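Local coordinates for protein ABC transporter (Caldanaerobius, PDB 4G68) that probably binds xylan-derived oligosaccharides outside the cell and delivers them to an ABC transporter, as the extracellular solute-binding component of that system, at residues G147-S155 with D350-W360; V217-N225 with S388-L396. All blocks are in the same frame, centred on the assembly; numbering follows the deposited sequence.

Overall arrangement
Each contact joins a segment from the first or middle part of the chain to one from the last fifth, and their segments alternate along the chain: 147-155, 217-225, 350-360, 388-396. Interaction 1 lies in the mixed sheet, where the long strand 144-160 takes strand 357-358 as a short antiparallel neighbour. Interaction 2 lies about 20 Å away, centre to centre, where helix 217-224 packs on strand 388-389 and helix 392-395. The two touch where Gln153 of interaction 1 packs on Ile394 of interaction 2. This alternation is consistent with the periplasmic-binding-protein fold, in which segments far apart in sequence come together in the same lobe.

Interaction 1: residues G147-S155 with D350-W360; sequences GIPFDQQAS and DYLIATGLPAW
Trp360 turns its indole N-H to the backbone of strand 144-160, where NE1 gives a hydrogen bond to Pro149 O (2.8 Å) that arrives in the carbonyl plane but 24° out of the indole plane. The same ring sets its edge against Ile148, CZ2 lying 3.7 Å from Ile148 CG2. Further along, Ala359 N gives a hydrogen bond to Phe150 O, and the Ala359 methyl rests against that peptide. Gln152 and Leu357 then form an antiparallel hydrogen-bonded pair, with Gln152 N donating to Leu357 O (2.7 Å) and Leu357 N answering to Gln152 O (3.3 Å). The Gln152 chain, extended beyond CG, runs beside this pair to a weak bond from NE2 to Pro358 O, while Leu357 CD1 meets the methyl CB of Ala154 at 3.6 Å.

The side chains of Asp151 and Asp350 cross at about a right angle, with their carboxylate planes only 28° apart and their OD2 atoms at 2.6 Å, which suggests that one of the two acids holds a proton. Asp151 CG sits between its backbone N and carbonyl carbon (chi1 80°), which swings the carboxylate toward Asp350. Thr355 OG1 donates to Asp350 OD1 on its anti side, tilted out of the carboxylate plane (2.6 Å), which helps to fix the rotation of that carboxylate. Ser347 OG of helix 332-353 is hydrogen-bonded to the backbone N of Trp360, and Leu346 of that helix packs on Phe150. Toward strand 317-325, Phe150 and Asp151 both face Gly321 in a classic beta bulge. A helix thus turns back into a short strand on a long, bulged strand of the solute-binding-protein sheet.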
loop_
_atom_site.group_PDB
_atom_site.type_symbol
_atom_site.label_atom_id
_atom_site.label_comp_id
_atom_site.label_asym_id
_atom_site.label_seq_id
_atom_site.Cartn_x
_atom_site.Cartn_y
_atom_site.Cartn_z
ATOM N N GLY C 147 15.401 -1.120 -10.136
ATOM C CA GLY C 147 14.990 -0.148 -9.139
ATOM C C GLY C 147 15.711 -0.396 -7.816
ATOM O O GLY C 147 16.245 -1.480 -7.601
ATOM N N ILE C 148 15.731 0.627 -6.965
ATOM C CA ILE C 148 16.287 0.535 -5.615
ATOM C C ILE C 148 15.055 0.503 -4.682
ATOM O O ILE C 148 14.343 1.495 -4.575
ATOM C CB ILE C 148 17.183 1.788 -5.284
ATOM C CG1 ILE C 148 18.404 1.916 -6.251
ATOM C CG2 ILE C 148 17.629 1.785 -3.834
ATOM C CD1 ILE C 148 19.229 0.651 -6.469
ATOM N N PRO C 149 14.791 -0.639 -4.010
ATOM C CA PRO C 149 13.617 -0.716 -3.138
ATOM C C PRO C 149 13.811 0.225 -1.954
ATOM O O PRO C 149 14.981 0.504 -1.573
ATOM C CB PRO C 149 13.593 -2.203 -2.693
ATOM C CG PRO C 149 14.522 -2.892 -3.632
ATOM C CD PRO C 149 15.568 -1.878 -3.964
ATOM N N PHE C 150 12.713 0.737 -1.378
ATOM C CA PHE C 150 12.866 1.522 -0.132
ATOM C C PHE C 150 11.833 1.212 0.963
ATOM O O PHE C 150 12.110 1.439 2.135
ATOM C CB PHE C 150 12.936 3.018 -0.401
ATOM C CG PHE C 150 11.599 3.651 -0.725
ATOM C CD1 PHE C 150 10.788 4.163 0.290
ATOM C CD2 PHE C 150 11.170 3.767 -2.055
ATOM C CE1 PHE C 150 9.535 4.725 -0.000
ATOM C CE2 PHE C 150 9.942 4.368 -2.356
ATOM C CZ PHE C 150 9.126 4.841 -1.326
ATOM N N ASP C 151 10.667 0.696 0.581
ATOM C CA ASP C 151 9.683 0.292 1.593
ATOM C C ASP C 151 8.785 -0.904 1.248
ATOM O O ASP C 151 8.770 -1.394 0.122
ATOM C CB ASP C 151 8.936 1.520 2.200
ATOM C CG ASP C 151 7.775 2.074 1.328
ATOM O OD1 ASP C 151 7.308 1.427 0.382
ATOM O OD2 ASP C 151 7.281 3.187 1.669
ATOM N N GLN C 152 8.118 -1.428 2.263
ATOM C CA GLN C 152 7.303 -2.587 2.104
ATOM C C GLN C 152 5.960 -2.262 2.662
ATOM O O GLN C 152 5.850 -1.481 3.591
ATOM C CB GLN C 152 7.860 -3.856 2.759
ATOM C CG GLN C 152 8.835 -3.711 3.898
ATOM C CD GLN C 152 9.291 -5.073 4.459
ATOM O OE1 GLN C 152 8.470 -5.951 4.794
ATOM N NE2 GLN C 152 10.621 -5.255 4.544
ATOM N N GLN C 153 4.926 -2.836 2.045
ATOM C CA GLN C 153 3.563 -2.653 2.559
ATOM C C GLN C 153 3.073 -3.904 3.273
ATOM O O GLN C 153 3.618 -5.036 3.081
ATOM C CB GLN C 153 2.590 -2.331 1.360
ATOM C CG GLN C 153 2.959 -1.012 0.564
ATOM C CD GLN C 153 1.989 -0.664 -0.608
ATOM O OE1 GLN C 153 1.081 -1.409 -0.917
ATOM N NE2 GLN C 153 2.216 0.451 -1.275
ATOM N N ALA C 154 2.033 -3.717 4.097
ATOM C CA ALA C 154 1.378 -4.826 4.758
ATOM C C ALA C 154 -0.038 -4.351 5.054
ATOM O O ALA C 154 -0.244 -3.151 5.336
ATOM C CB ALA C 154 2.129 -5.168 6.050
ATOM N N SER C 155 -0.994 -5.277 4.972
ATOM C CA SER C 155 -2.415 -4.932 5.316
ATOM C C SER C 155 -2.624 -4.842 6.818
ATOM O O SER C 155 -2.208 -5.771 7.553
ATOM C CB SER C 155 -3.399 -5.949 4.716
ATOM O OG SER C 155 -2.940 -7.318 4.884
ATOM N N ASP C 350 10.436 6.405 6.954
ATOM C CA ASP C 350 9.175 5.597 6.971
ATOM C C ASP C 350 9.040 4.884 8.304
ATOM O O ASP C 350 7.987 4.932 8.970
ATOM C CB ASP C 350 9.230 4.498 5.877
ATOM C CG ASP C 350 8.731 4.948 4.524
ATOM O OD1 ASP C 350 8.188 6.084 4.414
ATOM O OD2 ASP C 350 8.887 4.130 3.543
ATOM N N TYR C 351 10.123 4.207 8.678
ATOM C CA TYR C 351 10.233 3.504 9.963
ATOM C C TYR C 351 9.962 4.413 11.185
ATOM O O TYR C 351 9.189 4.031 12.094
ATOM C CB TYR C 351 11.618 2.868 10.069
ATOM C CG TYR C 351 11.813 1.909 11.238
ATOM C CD1 TYR C 351 10.810 0.996 11.592
ATOM C CD2 TYR C 351 13.000 1.900 11.958
ATOM C CE1 TYR C 351 10.973 0.117 12.649
ATOM C CE2 TYR C 351 13.193 1.012 13.020
ATOM C CZ TYR C 351 12.179 0.125 13.353
ATOM O OH TYR C 351 12.364 -0.750 14.396
ATOM N N LEU C 352 10.545 5.615 11.176
ATOM C CA LEU C 352 10.426 6.541 12.297
ATOM C C LEU C 352 9.041 7.169 12.421
ATOM O O LEU C 352 8.521 7.308 13.527
ATOM C CB LEU C 352 11.479 7.641 12.175
ATOM C CG LEU C 352 12.894 7.173 12.544
ATOM C CD1 LEU C 352 13.952 8.154 12.049
ATOM C CD2 LEU C 352 12.955 7.025 14.066
ATOM N N ILE C 353 8.446 7.519 11.285
ATOM C CA ILE C 353 7.168 8.192 11.241
ATOM C C ILE C 353 5.950 7.326 10.832
ATOM O O ILE C 353 4.822 7.838 10.819
ATOM C CB ILE C 353 7.258 9.521 10.458
ATOM C CG1 ILE C 353 7.238 9.274 8.943
ATOM C CG2 ILE C 353 8.519 10.305 10.877
ATOM C CD1 ILE C 353 7.234 10.561 8.122
ATOM N N ALA C 354 6.176 6.051 10.504
ATOM C CA ALA C 354 5.105 5.083 10.181
ATOM C C ALA C 354 4.340 5.349 8.855
ATOM O O ALA C 354 3.214 4.899 8.659
ATOM C CB ALA C 354 4.155 4.852 11.385
ATOM N N THR C 355 5.006 6.052 7.944
ATOM C CA THR C 355 4.514 6.219 6.568
ATOM C C THR C 355 4.817 4.995 5.711
ATOM O O THR C 355 4.261 4.840 4.611
ATOM C CB THR C 355 5.151 7.440 5.834
ATOM O OG1 THR C 355 6.594 7.406 5.950
ATOM C CG2 THR C 355 4.574 8.741 6.322
ATOM N N GLY C 356 5.730 4.150 6.193
ATOM C CA GLY C 356 5.970 2.861 5.549
ATOM C C GLY C 356 6.631 1.823 6.443
ATOM O O GLY C 356 6.880 2.091 7.625
ATOM N N LEU C 357 6.843 0.630 5.891
ATOM C CA LEU C 357 7.703 -0.374 6.524
ATOM C C LEU C 357 9.077 -0.387 5.809
ATOM O O LEU C 357 9.114 -0.467 4.561
ATOM C CB LEU C 357 7.042 -1.734 6.447
ATOM C CG LEU C 357 5.819 -1.858 7.356
ATOM C CD1 LEU C 357 4.898 -2.952 6.830
ATOM C CD2 LEU C 357 6.231 -2.066 8.835
ATOM N N PRO C 358 10.199 -0.292 6.579
ATOM C CA PRO C 358 11.508 -0.071 5.951
ATOM C C PRO C 358 11.960 -1.264 5.124
ATOM O O PRO C 358 11.764 -2.444 5.538
ATOM C CB PRO C 358 12.453 0.121 7.161
ATOM C CG PRO C 358 11.784 -0.582 8.323
ATOM C CD PRO C 358 10.303 -0.290 8.070
ATOM N N ALA C 359 12.543 -0.997 3.956
ATOM C CA ALA C 359 13.195 -2.069 3.181
ATOM C C ALA C 359 14.666 -2.177 3.489
ATOM O O ALA C 359 15.281 -3.253 3.263
ATOM C CB ALA C 359 13.014 -1.914 1.666
ATOM N N TRP C 360 15.240 -1.078 3.977
ATOM C CA TRP C 360 16.670 -1.059 4.291
ATOM C C TRP C 360 16.830 -1.445 5.723
ATOM O O TRP C 360 15.884 -1.280 6.509
ATOM C CB TRP C 360 17.242 0.327 4.119
ATOM C CG TRP C 360 17.348 0.728 2.671
ATOM C CD1 TRP C 360 16.299 0.873 1.744
ATOM C CD2 TRP C 360 18.579 0.971 1.911
ATOM N NE1 TRP C 360 16.789 1.237 0.504
ATOM C CE2 TRP C 360 18.156 1.276 0.528
ATOM C CE3 TRP C 360 19.964 0.933 2.213
ATOM C CZ2 TRP C 360 19.080 1.592 -0.468
ATOM C CZ3 TRP C 360 20.869 1.245 1.190
ATOM C CH2 TRP C 360 20.439 1.574 -0.117
#

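Interaction 2: residues V217-N225 with S388-L396; sequences VQLTRDALN and SVPAWDIYL
Leu224 has the largest part in the apolar contact, wedging its side chain between Trp392, Tyr395 and Leu396. Its CD2 makes a CH-pi contact over one face of the Trp392 six-membered ring, 3.9 Å from the centroid, and also meets Leu396 CD2 at 3.6 Å. Its CB lies 3.6 Å from Tyr395 CD2, a ring carried there by a CG anti to the backbone N (chi1 -168°). At the start of helix 217-224, Val217 CG2 lies against Val389 CB, the two side chains running alongside each other in opposite senses, and Val389 CB lies over a face of the Arg221 guanidinium.

Among the polar contacts, a water held in the Trp392 ring plane accepts from NE1 (2.9 Å) and donates to Thr220 OG1 (2.9 Å). Arg221 NH2 comes to 2.7 Å from Ser388 O, and Asn225 ND2 gives Tyr395 OH a weak bond. A leucine in place of Trp392 would probably leave the bridging water without its indole donor and Leu224 without its flat face.

The indole also stacks with His404 and meets Phe235 at an angle. Helix 217-224 thus packs on strand 388-389 and helix 392-395 around the buried Trp392, in an alpha/beta lobe of the solute-binding-protein fold.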
loop_
_atom_site.group_PDB
_atom_site.type_symbol
_atom_site.label_atom_id
_atom_site.label_comp_id
_atom_site.label_asym_id
_atom_site.label_seq_id
_atom_site.Cartn_x
_atom_site.Cartn_y
_atom_site.Cartn_z
ATOM N N VAL C 217 -3.082 -17.887 -0.856
ATOM C CA VAL C 217 -2.153 -17.130 -1.684
ATOM C C VAL C 217 -1.977 -17.664 -3.103
ATOM O O VAL C 217 -1.733 -16.869 -4.055
ATOM C CB VAL C 217 -0.779 -16.828 -0.999
ATOM C CG1 VAL C 217 0.054 -18.067 -0.733
ATOM C CG2 VAL C 217 -0.026 -15.755 -1.768
ATOM N N GLN C 218 -1.950 -19.001 -3.209
ATOM C CA GLN C 218 -1.640 -19.630 -4.460
ATOM C C GLN C 218 -2.759 -19.318 -5.463
ATOM O O GLN C 218 -2.492 -19.048 -6.642
ATOM C CB GLN C 218 -1.436 -21.153 -4.323
ATOM C CG GLN C 218 -0.797 -21.764 -5.561
ATOM C CD GLN C 218 0.475 -21.004 -5.953
ATOM O OE1 GLN C 218 1.376 -20.806 -5.125
ATOM N NE2 GLN C 218 0.526 -20.509 -7.198
ATOM N N LEU C 219 -4.005 -19.333 -5.013
ATOM C CA LEU C 219 -5.121 -19.168 -5.940
ATOM C C LEU C 219 -5.245 -17.726 -6.461
ATOM O O LEU C 219 -5.644 -17.529 -7.616
ATOM C CB LEU C 219 -6.448 -19.637 -5.309
ATOM C CG LEU C 219 -7.764 -19.360 -6.091
ATOM C CD1 LEU C 219 -7.820 -20.115 -7.429
ATOM C CD2 LEU C 219 -8.991 -19.679 -5.231
ATOM N N THR C 220 -5.000 -16.720 -5.580
ATOM C CA THR C 220 -4.874 -15.342 -5.991
ATOM C C THR C 220 -3.756 -15.199 -7.062
ATOM O O THR C 220 -3.993 -14.680 -8.177
ATOM C CB THR C 220 -4.556 -14.456 -4.768
ATOM O OG1 THR C 220 -5.768 -14.262 -4.008
ATOM C CG2 THR C 220 -3.995 -13.116 -5.202
ATOM N N ARG C 221 -2.575 -15.714 -6.734
ATOM C CA ARG C 221 -1.416 -15.580 -7.628
ATOM C C ARG C 221 -1.786 -16.137 -9.011
ATOM O O ARG C 221 -1.578 -15.469 -10.005
ATOM C CB ARG C 221 -0.187 -16.250 -7.027
ATOM C CG ARG C 221 0.457 -15.453 -5.878
ATOM C CD ARG C 221 1.876 -16.013 -5.591
ATOM N NE ARG C 221 2.484 -15.912 -4.235
ATOM C CZ ARG C 221 3.143 -14.845 -3.756
ATOM N NH1 ARG C 221 3.238 -13.681 -4.424
ATOM N NH2 ARG C 221 3.656 -14.952 -2.528
ATOM N N ASP C 222 -2.408 -17.315 -9.021
ATOM C CA ASP C 222 -2.798 -18.051 -10.227
ATOM C C ASP C 222 -3.871 -17.354 -11.051
ATOM O O ASP C 222 -3.836 -17.411 -12.278
ATOM C CB ASP C 222 -3.260 -19.479 -9.859
ATOM C CG ASP C 222 -2.119 -20.379 -9.512
ATOM O OD1 ASP C 222 -0.968 -19.952 -9.782
ATOM O OD2 ASP C 222 -2.348 -21.505 -9.011
ATOM N N ALA C 223 -4.837 -16.719 -10.388
ATOM C CA ALA C 223 -5.845 -15.973 -11.094
ATOM C C ALA C 223 -5.195 -14.752 -11.718
ATOM O O ALA C 223 -5.505 -14.404 -12.872
ATOM C CB ALA C 223 -6.981 -15.562 -10.165
ATOM N N LEU C 224 -4.271 -14.129 -10.985
ATOM C CA LEU C 224 -3.661 -12.881 -11.451
ATOM C C LEU C 224 -2.665 -13.141 -12.600
ATOM O O LEU C 224 -2.437 -12.253 -13.431
ATOM C CB LEU C 224 -3.004 -12.099 -10.306
ATOM C CG LEU C 224 -3.901 -11.608 -9.165
ATOM C CD1 LEU C 224 -3.055 -11.069 -8.036
ATOM C CD2 LEU C 224 -4.882 -10.548 -9.621
ATOM N N ASN C 225 -2.093 -14.342 -12.609
ATOM C CA ASN C 225 -1.142 -14.804 -13.622
ATOM C C ASN C 225 -1.824 -15.490 -14.841
ATOM O O ASN C 225 -1.147 -15.979 -15.757
ATOM C CB ASN C 225 -0.164 -15.795 -12.984
ATOM C CG ASN C 225 0.982 -15.127 -12.302
ATOM O OD1 ASN C 225 1.541 -14.213 -12.844
ATOM N ND2 ASN C 225 1.383 -15.644 -11.132
ATOM N N SER C 388 2.472 -13.759 1.269
ATOM C CA SER C 388 1.910 -12.454 1.061
ATOM C C SER C 388 1.918 -12.232 -0.423
ATOM O O SER C 388 2.648 -12.916 -1.136
ATOM C CB SER C 388 2.751 -11.369 1.764
ATOM O OG SER C 388 3.981 -11.134 1.050
ATOM N N VAL C 389 1.108 -11.275 -0.860
ATOM C CA VAL C 389 0.957 -10.937 -2.280
ATOM C C VAL C 389 0.557 -9.466 -2.372
ATOM O O VAL C 389 -0.209 -8.983 -1.532
ATOM C CB VAL C 389 -0.098 -11.859 -2.953
ATOM C CG1 VAL C 389 -1.527 -11.528 -2.481
ATOM C CG2 VAL C 389 0.068 -11.841 -4.482
ATOM N N PRO C 390 1.121 -8.709 -3.340
ATOM C CA PRO C 390 0.756 -7.257 -3.389
ATOM C C PRO C 390 -0.705 -7.014 -3.741
ATOM O O PRO C 390 -1.378 -7.905 -4.289
ATOM C CB PRO C 390 1.673 -6.693 -4.502
ATOM C CG PRO C 390 2.843 -7.672 -4.580
ATOM C CD PRO C 390 2.215 -9.030 -4.293
ATOM N N ALA C 391 -1.186 -5.823 -3.456
ATOM C CA ALA C 391 -2.553 -5.408 -3.839
ATOM C C ALA C 391 -2.707 -5.575 -5.335
ATOM O O ALA C 391 -1.730 -5.376 -6.125
ATOM C CB ALA C 391 -2.743 -3.966 -3.484
ATOM N N TRP C 392 -3.921 -5.920 -5.772
ATOM C CA TRP C 392 -4.084 -6.364 -7.202
ATOM C C TRP C 392 -3.871 -5.268 -8.231
ATOM O O TRP C 392 -3.488 -5.518 -9.391
ATOM C CB TRP C 392 -5.466 -7.000 -7.346
ATOM C CG TRP C 392 -5.666 -8.300 -6.541
ATOM C CD1 TRP C 392 -4.978 -8.749 -5.408
ATOM C CD2 TRP C 392 -6.709 -9.290 -6.783
ATOM N NE1 TRP C 392 -5.478 -9.964 -4.973
ATOM C CE2 TRP C 392 -6.544 -10.333 -5.755
ATOM C CE3 TRP C 392 -7.731 -9.423 -7.745
ATOM C CZ2 TRP C 392 -7.364 -11.454 -5.714
ATOM C CZ3 TRP C 392 -8.560 -10.521 -7.659
ATOM C CH2 TRP C 392 -8.381 -11.520 -6.658
ATOM N N ASP C 393 -4.120 -4.014 -7.850
ATOM C CA ASP C 393 -3.867 -2.888 -8.713
ATOM C C ASP C 393 -2.365 -2.565 -8.901
ATOM O O ASP C 393 -2.014 -1.900 -9.901
ATOM C CB ASP C 393 -4.653 -1.599 -8.342
ATOM C CG ASP C 393 -4.200 -0.927 -6.994
ATOM O OD1 ASP C 393 -3.448 -1.591 -6.227
ATOM O OD2 ASP C 393 -4.669 0.254 -6.670
ATOM N N ILE C 394 -1.524 -2.985 -7.940
ATOM C CA ILE C 394 -0.043 -2.968 -8.094
ATOM C C ILE C 394 0.443 -4.218 -8.792
ATOM O O ILE C 394 1.555 -4.187 -9.348
ATOM C CB ILE C 394 0.701 -3.000 -6.749
ATOM C CG1 ILE C 394 0.523 -1.707 -5.977
ATOM C CG2 ILE C 394 2.206 -3.334 -6.923
ATOM C CD1 ILE C 394 1.151 -1.783 -4.594
ATOM N N TYR C 395 -0.287 -5.347 -8.665
ATOM C CA TYR C 395 0.182 -6.659 -9.233
ATOM C C TYR C 395 -0.236 -6.755 -10.729
ATOM O O TYR C 395 0.556 -7.115 -11.599
ATOM C CB TYR C 395 -0.321 -7.889 -8.413
ATOM C CG TYR C 395 0.325 -9.248 -8.738
ATOM C CD1 TYR C 395 1.365 -9.754 -7.932
ATOM C CD2 TYR C 395 -0.081 -10.009 -9.846
ATOM C CE1 TYR C 395 1.985 -10.982 -8.210
ATOM C CE2 TYR C 395 0.526 -11.239 -10.153
ATOM C CZ TYR C 395 1.538 -11.732 -9.313
ATOM O OH TYR C 395 2.141 -12.961 -9.591
ATOM N N LEU C 396 -1.490 -6.436 -11.020
ATOM C CA LEU C 396 -1.952 -6.286 -12.379
ATOM C C LEU C 396 -1.482 -4.936 -12.857
ATOM O O LEU C 396 -1.060 -4.120 -12.041
ATOM C CB LEU C 396 -3.484 -6.348 -12.386
ATOM C CG LEU C 396 -4.081 -7.617 -11.775
ATOM C CD1 LEU C 396 -5.584 -7.480 -11.536
ATOM C CD2 LEU C 396 -3.820 -8.854 -12.659
HETATM O O HOH W 1 -5.676 -11.689 -2.647
#